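Local coordinates for protein acyl-CoA dehydrogenase (Thermus thermophilus, PDB 2Z1Q) that probably oxidises saturated acyl-CoA thioesters to their 2,3-dehydroacyl-CoA products with a bound FAD, passing the electrons on to an acceptor, at residues P64-A69 against G104-T109; V95-L100 against R264-A269; L306-S311 against A558-A563; S311-A316 against G571-P576; Y364-G369 against E385-D390. One frame throughout, in Å; residues are numbered along the deposited sequence.

How the contacts relate
Contact 1 opens first, closing a loop of 34 residues between helices 62-71 and 106-117 inside the N-terminal helical domain. Contact 2 starts within that loop, on helix 90-99, and so crosses contact 1; its partner on helix 252-288 lies beyond the strands of the middle domain, which ties the N-terminal helices to the C-terminal ones. Contacts 3 and 4 both start on helix 300-331, share Ser311 and cross each other, bringing helix 556-570 and the chain that follows it back onto the C-terminal bundle. Contact 5, between helices 348-372 and 383-392, is nested inside both of these loops and touches both, for instance through Tyr364 against Glu308 and Arg312.

Contact 1 of 5, residues P64-A69 against G104-T109; sequences PLMRKA and GGFSVT
In the N-terminal helical domain of the acyl-CoA dehydrogenase fold, helix 62-71 meets helix 106-117 through the ring of Phe106, which both Leu65 and Met66 approach obliquely. Leu65 CB lies 3.8 Å from Phe106 CE1, while the methyl of Met66 comes closer, with CE 3.4 Å from Phe106 CZ. Phe106 CG stands anti to the backbone N, which carries the ring across to helix 62-71. Met66 gets there by a folded chain: bends at chi2 (74°) and chi3 (-75°) bring its end round to the ring. Met66 SD is 5.2 Å from the centroid of the Phe106 ring and 60° off its normal, a Met-aromatic contact of oblique geometry.

This pairing belongs to the buried interior of the domain, where Leu65 also packs on Val47 and Met54 of helix 30-54, and Met66 on Leu75. Thr109, nearly one turn after Phe106, turns its methyl to the same thioether, with CG2 4.0 Å from Met66 SD; the two side chains run antiparallel where they pass. About 7 Å separates the side chain of Thr109 from that of Ser183, an FAD-binding residue.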
# COMPACT_ATOMS: atom_id res chain seq x y z
N PRO B 64 27.33 -2.81 -19.17
CA PRO B 64 27.42 -3.99 -20.03
C PRO B 64 26.02 -4.55 -20.35
O PRO B 64 25.79 -5.05 -21.45
CB PRO B 64 28.29 -4.94 -19.20
CG PRO B 64 28.00 -4.52 -17.78
CD PRO B 64 28.03 -3.02 -17.90
N LEU B 65 25.10 -4.47 -19.39
CA LEU B 65 23.73 -4.96 -19.61
C LEU B 65 23.04 -4.16 -20.69
O LEU B 65 22.31 -4.70 -21.51
CB LEU B 65 22.90 -4.88 -18.34
CG LEU B 65 23.03 -6.06 -17.37
CD1 LEU B 65 22.32 -5.73 -16.08
CD2 LEU B 65 22.45 -7.32 -18.01
N MET B 66 23.29 -2.86 -20.70
CA MET B 66 22.67 -1.99 -21.68
C MET B 66 23.29 -2.27 -23.06
O MET B 66 22.60 -2.20 -24.08
CB MET B 66 22.86 -0.53 -21.25
CG MET B 66 21.83 0.46 -21.83
SD MET B 66 20.14 0.41 -21.12
CE MET B 66 19.48 -1.06 -21.84
N ARG B 67 24.58 -2.61 -23.09
CA ARG B 67 25.25 -2.93 -24.34
C ARG B 67 24.62 -4.21 -24.91
O ARG B 67 24.31 -4.28 -26.09
CB ARG B 67 26.75 -3.17 -24.11
CG ARG B 67 27.68 -2.09 -24.62
CD ARG B 67 27.55 -0.78 -23.84
NE ARG B 67 28.79 -0.01 -23.90
CZ ARG B 67 28.94 1.22 -23.44
NH1 ARG B 67 27.91 1.85 -22.87
NH2 ARG B 67 30.12 1.83 -23.52
N LYS B 68 24.42 -5.21 -24.05
CA LYS B 68 23.81 -6.46 -24.51
C LYS B 68 22.41 -6.24 -25.06
O LYS B 68 22.05 -6.81 -26.09
CB LYS B 68 23.75 -7.49 -23.38
CG LYS B 68 25.11 -8.04 -22.96
CD LYS B 68 24.98 -9.07 -21.85
CE LYS B 68 26.35 -9.64 -21.49
NZ LYS B 68 27.25 -8.60 -20.92
N ALA B 69 21.61 -5.42 -24.38
CA ALA B 69 20.25 -5.13 -24.82
C ALA B 69 20.29 -4.42 -26.16
O ALA B 69 19.38 -4.54 -26.98
CB ALA B 69 19.52 -4.27 -23.78
N GLY B 104 13.88 -5.78 -12.40
CA GLY B 104 14.03 -4.91 -11.25
C GLY B 104 14.44 -3.52 -11.71
O GLY B 104 13.95 -3.04 -12.73
N GLY B 105 15.34 -2.88 -10.97
CA GLY B 105 15.76 -1.54 -11.33
C GLY B 105 16.26 -1.34 -12.75
O GLY B 105 16.20 -0.23 -13.28
N PHE B 106 16.77 -2.40 -13.38
CA PHE B 106 17.26 -2.27 -14.74
C PHE B 106 16.14 -1.76 -15.65
O PHE B 106 16.40 -1.12 -16.67
CB PHE B 106 17.81 -3.60 -15.25
CG PHE B 106 18.26 -3.54 -16.67
CD1 PHE B 106 19.40 -2.82 -17.03
CD2 PHE B 106 17.50 -4.13 -17.67
CE1 PHE B 106 19.77 -2.68 -18.37
CE2 PHE B 106 17.85 -4.00 -19.00
CZ PHE B 106 18.99 -3.28 -19.36
N SER B 107 14.89 -2.01 -15.26
CA SER B 107 13.74 -1.56 -16.03
C SER B 107 13.78 -0.03 -16.14
O SER B 107 13.47 0.53 -17.20
CB SER B 107 12.45 -2.01 -15.37
OG SER B 107 12.34 -1.49 -14.06
N VAL B 108 14.15 0.65 -15.06
CA VAL B 108 14.22 2.12 -15.09
C VAL B 108 15.41 2.53 -15.97
O VAL B 108 15.32 3.48 -16.74
CB VAL B 108 14.35 2.71 -13.66
CG1 VAL B 108 14.47 4.23 -13.71
CG2 VAL B 108 13.11 2.33 -12.85
N THR B 109 16.52 1.81 -15.86
CA THR B 109 17.70 2.11 -16.68
C THR B 109 17.28 2.07 -18.15
O THR B 109 17.46 3.04 -18.88
CB THR B 109 18.82 1.08 -16.45
OG1 THR B 109 19.12 1.01 -15.05
CG2 THR B 109 20.07 1.46 -17.22

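Contact 2 of 5, residues V95-L100 against R264-A269; sequences VVAEEL and RYKLGA
Ala97 sets its methyl against the Lys266 backbone and the aliphatic part of the Lys266 side chain: Ala97 CB is 3.6 Å from Lys266 O and 4.1 Å from Lys266 CE. The lysine chain bends at chi3 (62°), and its ammonium group makes a weak hydrogen bond to Thr114 outside the contact. One residue on, Glu98 packs with the base of its side chain. Glu98 CB lies 3.4 Å from Ala269 O, and Glu98 CG 3.6 Å from the same oxygen. The methyl of Ala269 also faces this base, with Glu98 CB 4.2 Å from Ala269 CB.

The backbones approach most closely here, with the CA atoms of Glu98 and Ala269 4.8 Å apart. That closeness permits a CA-H...O contact, Glu98 CA to Ala269 O at 3.4 Å with an angle of 131° at the hydrogen. With alanines at both touching points, Ala97 and Ala269, helix 90-99 of the N-terminal domain and helix 252-288 of the C-terminal one come this near.

Beyond CG the Glu98 chain is extended and leaves the packing for a polar setting: OE2 is hydrogen-bonded to Tyr321 and OE1 is in a salt bridge with Lys276. A buried carboxylate is thus paired with a cation and a hydroxyl, which probably favours its ionised form, while the interface itself rests on methyl, methylene and carbonyl groups.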
# COMPACT_ATOMS: atom_id res chain seq x y z
N VAL B 95 5.49 -4.15 -25.45
CA VAL B 95 5.59 -5.50 -24.91
C VAL B 95 6.97 -5.69 -24.27
O VAL B 95 7.12 -6.41 -23.28
CB VAL B 95 5.35 -6.60 -26.00
CG1 VAL B 95 4.02 -6.35 -26.71
CG2 VAL B 95 6.50 -6.61 -27.00
N VAL B 96 7.98 -5.03 -24.82
CA VAL B 96 9.34 -5.12 -24.29
C VAL B 96 9.36 -4.51 -22.88
O VAL B 96 9.99 -5.04 -21.98
CB VAL B 96 10.36 -4.38 -25.21
CG1 VAL B 96 11.70 -4.22 -24.51
CG2 VAL B 96 10.55 -5.17 -26.50
N ALA B 97 8.64 -3.41 -22.71
CA ALA B 97 8.57 -2.76 -21.41
C ALA B 97 7.93 -3.72 -20.41
O ALA B 97 8.41 -3.87 -19.30
CB ALA B 97 7.74 -1.49 -21.51
N GLU B 98 6.85 -4.37 -20.83
CA GLU B 98 6.14 -5.30 -19.95
C GLU B 98 7.02 -6.47 -19.50
O GLU B 98 7.04 -6.81 -18.32
CB GLU B 98 4.86 -5.84 -20.61
CG GLU B 98 4.17 -6.97 -19.80
CD GLU B 98 2.95 -7.61 -20.49
OE1 GLU B 98 2.51 -8.67 -20.02
OE2 GLU B 98 2.44 -7.05 -21.49
N GLU B 99 7.74 -7.07 -20.44
CA GLU B 99 8.60 -8.22 -20.13
C GLU B 99 9.82 -7.83 -19.29
O GLU B 99 10.39 -8.66 -18.59
CB GLU B 99 9.04 -8.91 -21.43
CG GLU B 99 7.91 -9.65 -22.18
CD GLU B 99 7.10 -10.59 -21.29
OE1 GLU B 99 7.66 -11.08 -20.28
OE2 GLU B 99 5.92 -10.84 -21.59
N LEU B 100 10.21 -6.57 -19.36
CA LEU B 100 11.35 -6.13 -18.58
C LEU B 100 11.02 -5.80 -17.12
O LEU B 100 11.92 -5.42 -16.36
CB LEU B 100 12.02 -4.95 -19.25
CG LEU B 100 12.95 -5.33 -20.40
CD1 LEU B 100 13.49 -4.05 -20.99
CD2 LEU B 100 14.09 -6.22 -19.92
N ARG B 264 4.10 7.18 -20.34
CA ARG B 264 2.94 6.70 -19.61
C ARG B 264 2.41 5.36 -20.06
O ARG B 264 2.12 4.50 -19.22
CB ARG B 264 1.83 7.74 -19.64
CG ARG B 264 2.17 8.99 -18.84
CD ARG B 264 1.22 10.14 -19.13
NE ARG B 264 1.56 11.30 -18.31
CZ ARG B 264 1.09 12.53 -18.51
NH1 ARG B 264 1.46 13.52 -17.70
NH2 ARG B 264 0.27 12.78 -19.52
N TYR B 265 2.29 5.13 -21.36
CA TYR B 265 1.77 3.82 -21.72
C TYR B 265 2.79 2.72 -21.55
O TYR B 265 2.42 1.58 -21.28
CB TYR B 265 1.16 3.82 -23.12
CG TYR B 265 2.10 4.07 -24.25
CD1 TYR B 265 3.03 3.10 -24.65
CD2 TYR B 265 2.03 5.25 -24.98
CE1 TYR B 265 3.84 3.30 -25.76
CE2 TYR B 265 2.83 5.46 -26.09
CZ TYR B 265 3.73 4.48 -26.48
OH TYR B 265 4.47 4.67 -27.62
N LYS B 266 4.08 3.03 -21.68
CA LYS B 266 5.11 2.01 -21.49
C LYS B 266 5.16 1.65 -20.00
O LYS B 266 5.38 0.50 -19.63
CB LYS B 266 6.49 2.50 -21.98
CG LYS B 266 6.56 2.73 -23.51
CD LYS B 266 7.99 2.96 -24.00
CE LYS B 266 8.87 1.74 -23.73
NZ LYS B 266 10.27 1.96 -24.17
N LEU B 267 4.93 2.63 -19.13
CA LEU B 267 4.94 2.37 -17.70
C LEU B 267 3.71 1.51 -17.35
O LEU B 267 3.79 0.58 -16.54
CB LEU B 267 4.90 3.69 -16.93
CG LEU B 267 4.87 3.57 -15.41
CD1 LEU B 267 6.11 2.84 -14.96
CD2 LEU B 267 4.80 4.94 -14.78
N GLY B 268 2.58 1.84 -17.97
CA GLY B 268 1.37 1.06 -17.74
C GLY B 268 1.63 -0.38 -18.13
O GLY B 268 1.16 -1.29 -17.45
N ALA B 269 2.38 -0.60 -19.21
CA ALA B 269 2.68 -1.97 -19.63
C ALA B 269 3.67 -2.57 -18.62
O ALA B 269 3.59 -3.76 -18.28
CB ALA B 269 3.27 -1.99 -21.04

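Contact 3 of 5, residues L306-S311 against A558-A563; sequences LGEMAS and ALRRQA
Glu308 OE2 accepts two N-H groups of one arginine. Arg560 NE reaches Glu308 OE2 at 2.9 Å with an N-H...O angle of 162°, on the anti side and somewhat out of the carboxylate plane; Arg560 NH2 adds a longer and more bent bond of 3.3 Å to Glu308 OE2, at 138°, from above that plane. The grip is side-on, with OE2 lying near the guanidinium plane, while the two flat groups are steeply turned against each other. Both nitrogens therefore converge on a single oxygen. The Glu308 chain bends at chi2 to present OE2, and the extended Arg560 chain carries NE across to it.

Beside this salt bridge the helices are in direct contact. Their short segments approach to 7.6 Å between axes at a crossing angle of 80°, and the CA atoms of Gly307 and Arg560 are 4.4 Å apart. Gly307 CA rests 3.7 Å from Arg560 O and 3.8 Å from Ala563 CB, so Gly307 packs against the Arg560 carbonyl and the Ala563 methyl where helices 300-331 and 556-570 cross in the C-terminal part of the fold.

The other carboxylate oxygen, Glu308 OE1, is in a salt bridge with Arg312. With an arginine at each oxygen, Glu308 is probably ionised, and its charge links the late helix 556-570 with the next turn of its own helix.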
# COMPACT_ATOMS: atom_id res chain seq x y z
N LEU B 306 -6.07 -13.91 -4.73
CA LEU B 306 -5.60 -14.48 -6.00
C LEU B 306 -6.59 -14.21 -7.13
O LEU B 306 -6.18 -13.92 -8.26
CB LEU B 306 -5.39 -16.00 -5.85
CG LEU B 306 -4.24 -16.45 -4.95
CD1 LEU B 306 -4.30 -17.96 -4.76
CD2 LEU B 306 -2.90 -16.03 -5.56
N GLY B 307 -7.88 -14.30 -6.84
CA GLY B 307 -8.88 -14.03 -7.86
C GLY B 307 -8.92 -12.55 -8.21
O GLY B 307 -8.93 -12.19 -9.39
N GLU B 308 -8.93 -11.69 -7.19
CA GLU B 308 -8.97 -10.25 -7.44
C GLU B 308 -7.71 -9.81 -8.19
O GLU B 308 -7.78 -8.99 -9.09
CB GLU B 308 -9.10 -9.48 -6.10
CG GLU B 308 -9.27 -7.99 -6.28
CD GLU B 308 -10.54 -7.62 -7.03
OE1 GLU B 308 -10.59 -6.51 -7.62
OE2 GLU B 308 -11.49 -8.43 -7.03
N MET B 309 -6.56 -10.36 -7.83
CA MET B 309 -5.31 -10.02 -8.51
C MET B 309 -5.39 -10.31 -10.01
O MET B 309 -5.08 -9.44 -10.84
CB MET B 309 -4.14 -10.79 -7.91
CG MET B 309 -3.70 -10.29 -6.55
SD MET B 309 -2.52 -11.42 -5.80
CE MET B 309 -3.38 -11.83 -4.37
N ALA B 310 -5.81 -11.52 -10.38
CA ALA B 310 -5.92 -11.89 -11.79
C ALA B 310 -6.93 -11.00 -12.49
O ALA B 310 -6.76 -10.61 -13.63
CB ALA B 310 -6.32 -13.35 -11.91
N SER B 311 -8.00 -10.65 -11.80
CA SER B 311 -8.99 -9.80 -12.42
C SER B 311 -8.44 -8.40 -12.73
O SER B 311 -8.57 -7.92 -13.86
CB SER B 311 -10.23 -9.69 -11.53
OG SER B 311 -11.18 -8.82 -12.12
N ALA B 558 -17.99 -16.75 -5.51
CA ALA B 558 -17.91 -17.83 -6.49
C ALA B 558 -16.95 -17.48 -7.62
O ALA B 558 -16.05 -18.25 -7.94
CB ALA B 558 -19.30 -18.12 -7.07
N LEU B 559 -17.14 -16.31 -8.21
CA LEU B 559 -16.29 -15.92 -9.33
C LEU B 559 -14.81 -15.79 -8.98
O LEU B 559 -13.96 -16.28 -9.72
CB LEU B 559 -16.81 -14.62 -9.97
CG LEU B 559 -18.21 -14.67 -10.62
CD1 LEU B 559 -18.54 -13.32 -11.24
CD2 LEU B 559 -18.26 -15.74 -11.69
N ARG B 560 -14.49 -15.16 -7.85
CA ARG B 560 -13.10 -15.03 -7.48
C ARG B 560 -12.51 -16.41 -7.23
O ARG B 560 -11.41 -16.70 -7.68
CB ARG B 560 -12.94 -14.16 -6.23
CG ARG B 560 -13.21 -12.67 -6.46
CD ARG B 560 -12.52 -11.89 -5.35
NE ARG B 560 -12.78 -10.46 -5.38
CZ ARG B 560 -13.77 -9.85 -4.72
NH1 ARG B 560 -14.62 -10.54 -3.97
NH2 ARG B 560 -13.90 -8.53 -4.80
N ARG B 561 -13.26 -17.28 -6.55
CA ARG B 561 -12.75 -18.62 -6.29
C ARG B 561 -12.44 -19.35 -7.59
O ARG B 561 -11.47 -20.10 -7.68
CB ARG B 561 -13.74 -19.44 -5.47
CG ARG B 561 -13.78 -19.05 -4.01
CD ARG B 561 -14.43 -20.15 -3.19
NE ARG B 561 -14.42 -19.85 -1.77
CZ ARG B 561 -14.68 -20.75 -0.82
NH1 ARG B 561 -14.99 -21.99 -1.17
NH2 ARG B 561 -14.65 -20.40 0.46
N GLN B 562 -13.27 -19.11 -8.61
CA GLN B 562 -13.09 -19.73 -9.92
C GLN B 562 -11.78 -19.25 -10.56
O GLN B 562 -11.04 -20.04 -11.15
CB GLN B 562 -14.29 -19.39 -10.82
CG GLN B 562 -14.22 -19.98 -12.22
CD GLN B 562 -15.48 -19.71 -13.05
OE1 GLN B 562 -15.51 -20.00 -14.25
NE2 GLN B 562 -16.52 -19.17 -12.43
N ALA B 563 -11.50 -17.95 -10.43
CA ALA B 563 -10.28 -17.34 -10.97
C ALA B 563 -9.06 -17.88 -10.19
O ALA B 563 -8.04 -18.22 -10.78
CB ALA B 563 -10.36 -15.82 -10.84

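Contact 4 of 5, residues S311-A316 against G571-P576; sequences SRIYAA and GGYPIP
The chain leaving helix 556-570 through Gly571 has no regular structure, and it packs back on helix 300-331 of the C-terminal helical bundle through Tyr573 and Ile575. Apolar contact is one part of the join. Ile313 CG2 lies 3.6 Å from Tyr573 CE2 and meets that ring obliquely, the two side chains passing antiparallel to one another. Tyr573 CG is anti to the backbone N (chi1 -169°), and this turns the ring toward the helix. Within the tail itself, Ile575 CD1 sits 3.5 Å above one face of the Tyr573 ring, offset toward its rim, so isoleucines from both segments touch the ring. The same Ile575 also comes to Tyr314, its CG1 4.3 Å from Tyr314 CD1.

Polar partners lie beyond the two segments: the Tyr573 hydroxyl is hydrogen-bonded to Glu317, one turn further along the helix from Ile313, and the Tyr314 hydroxyl to the carbonyl of Ala495 on helix 476-502.

The two tyrosines meet through the Tyr573 hydroxyl oxygen, without a stack. They cross at a slant, and that oxygen approaches the Tyr314 ring at its edge and in its plane, with Tyr573 OH 3.5 Å from Tyr314 CD1 and 3.3 Å from Tyr314 CA.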
# COMPACT_ATOMS: atom_id res chain seq x y z
N SER B 311 -8.00 -10.65 -11.80
CA SER B 311 -8.99 -9.80 -12.42
C SER B 311 -8.44 -8.40 -12.73
O SER B 311 -8.57 -7.92 -13.86
CB SER B 311 -10.23 -9.69 -11.53
OG SER B 311 -11.18 -8.82 -12.12
N ARG B 312 -7.81 -7.74 -11.75
CA ARG B 312 -7.30 -6.40 -12.01
C ARG B 312 -6.20 -6.41 -13.07
O ARG B 312 -6.12 -5.52 -13.90
CB ARG B 312 -6.82 -5.76 -10.71
CG ARG B 312 -7.90 -5.77 -9.63
CD ARG B 312 -7.64 -4.72 -8.57
NE ARG B 312 -8.38 -4.99 -7.34
CZ ARG B 312 -8.40 -4.16 -6.29
NH1 ARG B 312 -9.09 -4.48 -5.21
NH2 ARG B 312 -7.73 -3.01 -6.34
N ILE B 313 -5.36 -7.43 -13.05
CA ILE B 313 -4.31 -7.51 -14.06
C ILE B 313 -4.92 -7.64 -15.46
O ILE B 313 -4.47 -6.99 -16.40
CB ILE B 313 -3.39 -8.72 -13.78
CG1 ILE B 313 -2.62 -8.50 -12.48
CG2 ILE B 313 -2.45 -8.92 -14.94
CD1 ILE B 313 -1.93 -9.75 -11.99
N TYR B 314 -5.96 -8.46 -15.60
CA TYR B 314 -6.61 -8.63 -16.89
C TYR B 314 -7.18 -7.31 -17.41
O TYR B 314 -7.00 -6.95 -18.58
CB TYR B 314 -7.74 -9.67 -16.79
CG TYR B 314 -8.56 -9.78 -18.05
CD1 TYR B 314 -8.06 -10.40 -19.18
CD2 TYR B 314 -9.85 -9.23 -18.11
CE1 TYR B 314 -8.80 -10.47 -20.36
CE2 TYR B 314 -10.60 -9.30 -19.27
CZ TYR B 314 -10.06 -9.92 -20.40
OH TYR B 314 -10.76 -9.99 -21.58
N ALA B 315 -7.85 -6.58 -16.53
CA ALA B 315 -8.42 -5.30 -16.92
C ALA B 315 -7.32 -4.34 -17.39
O ALA B 315 -7.42 -3.78 -18.48
CB ALA B 315 -9.19 -4.69 -15.75
N ALA B 316 -6.27 -4.15 -16.59
CA ALA B 316 -5.19 -3.23 -16.96
C ALA B 316 -4.52 -3.67 -18.27
O ALA B 316 -4.25 -2.86 -19.15
CB ALA B 316 -4.14 -3.16 -15.85
N GLY B 571 -0.36 -21.45 -12.09
CA GLY B 571 0.80 -20.99 -11.33
C GLY B 571 1.04 -19.51 -11.54
O GLY B 571 2.19 -19.05 -11.49
N GLY B 572 -0.01 -18.75 -11.78
CA GLY B 572 0.16 -17.33 -12.00
C GLY B 572 -0.95 -16.78 -12.85
O GLY B 572 -2.10 -17.21 -12.72
N TYR B 573 -0.63 -15.85 -13.74
CA TYR B 573 -1.65 -15.27 -14.61
C TYR B 573 -2.25 -16.41 -15.45
O TYR B 573 -1.58 -16.98 -16.31
CB TYR B 573 -1.01 -14.20 -15.50
CG TYR B 573 -2.00 -13.35 -16.27
CD1 TYR B 573 -1.89 -13.19 -17.65
CD2 TYR B 573 -3.04 -12.68 -15.60
CE1 TYR B 573 -2.80 -12.39 -18.36
CE2 TYR B 573 -3.94 -11.88 -16.30
CZ TYR B 573 -3.82 -11.74 -17.67
OH TYR B 573 -4.70 -10.91 -18.33
N PRO B 574 -3.54 -16.74 -15.22
CA PRO B 574 -4.22 -17.82 -15.96
C PRO B 574 -4.35 -17.67 -17.47
O PRO B 574 -4.33 -18.67 -18.20
CB PRO B 574 -5.57 -17.91 -15.25
CG PRO B 574 -5.83 -16.50 -14.84
CD PRO B 574 -4.48 -16.06 -14.31
N ILE B 575 -4.47 -16.45 -17.97
CA ILE B 575 -4.59 -16.23 -19.40
C ILE B 575 -3.33 -16.68 -20.13
O ILE B 575 -2.24 -16.17 -19.88
CB ILE B 575 -4.84 -14.75 -19.74
CG1 ILE B 575 -6.21 -14.32 -19.23
CG2 ILE B 575 -4.76 -14.54 -21.24
CD1 ILE B 575 -6.33 -14.30 -17.73
N PRO B 576 -3.48 -17.64 -21.06
CA PRO B 576 -2.39 -18.21 -21.86
C PRO B 576 -1.47 -17.18 -22.54
O PRO B 576 -1.93 -16.12 -22.97
CB PRO B 576 -3.13 -19.06 -22.89
CG PRO B 576 -4.32 -19.51 -22.13
CD PRO B 576 -4.76 -18.24 -21.46

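Contact 5 of 5, residues Y364-G369 against E385-D390; sequences YVVDEG and ERAYRD
Segments 364-369 and 385-390, of helices 348-372 and 383-392, run roughly antiparallel, with 147° between their N-to-C directions, and the axes of these short segments come to 8.9 Å; the CA atoms of Val366 and Tyr388 mark the nearest approach at 5.2 Å. Val366 meets the partner helix with both methyls. Its CG1 lies 3.8 Å from Ala387 O and near the methyl of Ala387, while CG2 sits 3.9 Å from Tyr388 CA and also meets Tyr388 CD1. The Val366 and Tyr388 side chains stand roughly perpendicular.

These two helices form an antiparallel pair in the C-terminal domain of the acyl-CoA dehydrogenase fold, where they also face the second subunit. Tyr388 meets Tyr388 of that subunit, their ring planes about 15° apart.

Asp367 and Tyr388 run alongside each other in the same direction, carboxylate and ring planes 38° apart. Asp367 CG, anti to the backbone N, places OD1 3.4 Å from Tyr388 CE1, oblique to the ring. A water joins their polar ends: it stands in the ring plane at the edge, 2.6 Å from Tyr388 OH, and gives a weak bond to Asp367 OD1. The carboxylate is further held by the second subunit, with OD2 in a salt bridge with its Arg395 and OD1 with its Arg392.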
# COMPACT_ATOMS: atom_id res chain seq x y z
N TYR B 364 -1.70 -2.82 -5.69
CA TYR B 364 -2.56 -3.81 -5.04
C TYR B 364 -1.99 -5.22 -5.11
O TYR B 364 -1.96 -5.92 -4.10
CB TYR B 364 -3.95 -3.82 -5.69
CG TYR B 364 -4.83 -4.92 -5.16
CD1 TYR B 364 -5.50 -4.78 -3.94
CD2 TYR B 364 -4.97 -6.12 -5.85
CE1 TYR B 364 -6.29 -5.80 -3.42
CE2 TYR B 364 -5.76 -7.16 -5.34
CZ TYR B 364 -6.41 -6.99 -4.13
OH TYR B 364 -7.20 -8.00 -3.63
N VAL B 365 -1.53 -5.62 -6.29
CA VAL B 365 -0.97 -6.96 -6.50
C VAL B 365 0.29 -7.21 -5.65
O VAL B 365 0.40 -8.25 -5.00
CB VAL B 365 -0.70 -7.20 -8.03
CG1 VAL B 365 -0.02 -8.54 -8.26
CG2 VAL B 365 -2.04 -7.15 -8.78
N VAL B 366 1.24 -6.28 -5.63
CA VAL B 366 2.41 -6.55 -4.79
C VAL B 366 2.04 -6.53 -3.30
O VAL B 366 2.63 -7.25 -2.52
CB VAL B 366 3.59 -5.55 -5.04
CG1 VAL B 366 4.06 -5.70 -6.47
CG2 VAL B 366 3.17 -4.11 -4.75
N ASP B 367 1.04 -5.74 -2.92
CA ASP B 367 0.65 -5.66 -1.52
C ASP B 367 0.05 -6.97 -1.00
O ASP B 367 0.44 -7.45 0.06
CB ASP B 367 -0.34 -4.51 -1.33
CG ASP B 367 -0.64 -4.25 0.12
OD1 ASP B 367 0.30 -4.21 0.93
OD2 ASP B 367 -1.83 -4.09 0.46
N GLU B 368 -0.87 -7.54 -1.77
CA GLU B 368 -1.50 -8.79 -1.40
C GLU B 368 -0.47 -9.90 -1.60
O GLU B 368 -0.55 -10.93 -0.96
CB GLU B 368 -2.72 -9.06 -2.27
CG GLU B 368 -3.87 -8.10 -2.00
CD GLU B 368 -4.31 -8.11 -0.55
OE1 GLU B 368 -4.03 -9.09 0.17
OE2 GLU B 368 -4.96 -7.13 -0.13
N GLY B 369 0.48 -9.68 -2.51
CA GLY B 369 1.50 -10.67 -2.73
C GLY B 369 2.30 -10.77 -1.44
O GLY B 369 2.61 -11.86 -0.96
N GLU B 385 9.35 -9.12 -1.62
CA GLU B 385 9.72 -8.00 -0.75
C GLU B 385 10.27 -6.84 -1.59
O GLU B 385 9.86 -5.68 -1.42
CB GLU B 385 10.74 -8.51 0.28
CG GLU B 385 11.08 -7.57 1.41
CD GLU B 385 12.11 -6.55 1.01
OE1 GLU B 385 12.92 -6.84 0.10
OE2 GLU B 385 12.13 -5.46 1.62
N ARG B 386 11.17 -7.16 -2.52
CA ARG B 386 11.75 -6.16 -3.41
C ARG B 386 10.67 -5.57 -4.33
O ARG B 386 10.67 -4.36 -4.59
CB ARG B 386 12.84 -6.79 -4.28
CG ARG B 386 13.74 -5.78 -5.01
CD ARG B 386 14.11 -6.26 -6.42
NE ARG B 386 14.33 -7.70 -6.50
CZ ARG B 386 15.29 -8.36 -5.87
NH1 ARG B 386 15.40 -9.68 -6.01
NH2 ARG B 386 16.15 -7.70 -5.11
N ALA B 387 9.76 -6.42 -4.81
CA ALA B 387 8.72 -5.95 -5.72
C ALA B 387 7.78 -4.96 -5.03
O ALA B 387 7.32 -4.01 -5.66
CB ALA B 387 7.93 -7.15 -6.28
N TYR B 388 7.53 -5.16 -3.74
CA TYR B 388 6.68 -4.24 -2.99
C TYR B 388 7.37 -2.88 -2.97
O TYR B 388 6.73 -1.85 -3.19
CB TYR B 388 6.50 -4.74 -1.56
CG TYR B 388 5.62 -3.84 -0.71
CD1 TYR B 388 4.23 -3.93 -0.79
CD2 TYR B 388 6.18 -2.90 0.17
CE1 TYR B 388 3.42 -3.12 -0.02
CE2 TYR B 388 5.36 -2.08 0.95
CZ TYR B 388 3.98 -2.20 0.85
OH TYR B 388 3.12 -1.44 1.59
N ARG B 389 8.67 -2.87 -2.71
CA ARG B 389 9.38 -1.60 -2.67
C ARG B 389 9.55 -0.95 -4.06
O ARG B 389 9.29 0.25 -4.21
CB ARG B 389 10.73 -1.76 -1.97
CG ARG B 389 10.61 -1.90 -0.44
CD ARG B 389 11.97 -1.99 0.27
NE ARG B 389 12.63 -3.25 -0.06
CZ ARG B 389 13.59 -3.37 -0.98
NH1 ARG B 389 14.04 -2.32 -1.65
NH2 ARG B 389 14.05 -4.57 -1.27
N ASP B 390 9.92 -1.76 -5.05
CA ASP B 390 10.11 -1.26 -6.42
C ASP B 390 8.83 -0.66 -7.00
O ASP B 390 8.87 0.26 -7.82
CB ASP B 390 10.57 -2.39 -7.36
CG ASP B 390 11.97 -2.91 -7.04
OD1 ASP B 390 12.64 -2.34 -6.15
OD2 ASP B 390 12.39 -3.90 -7.69
O HOH W 1 0.51 -1.56 1.32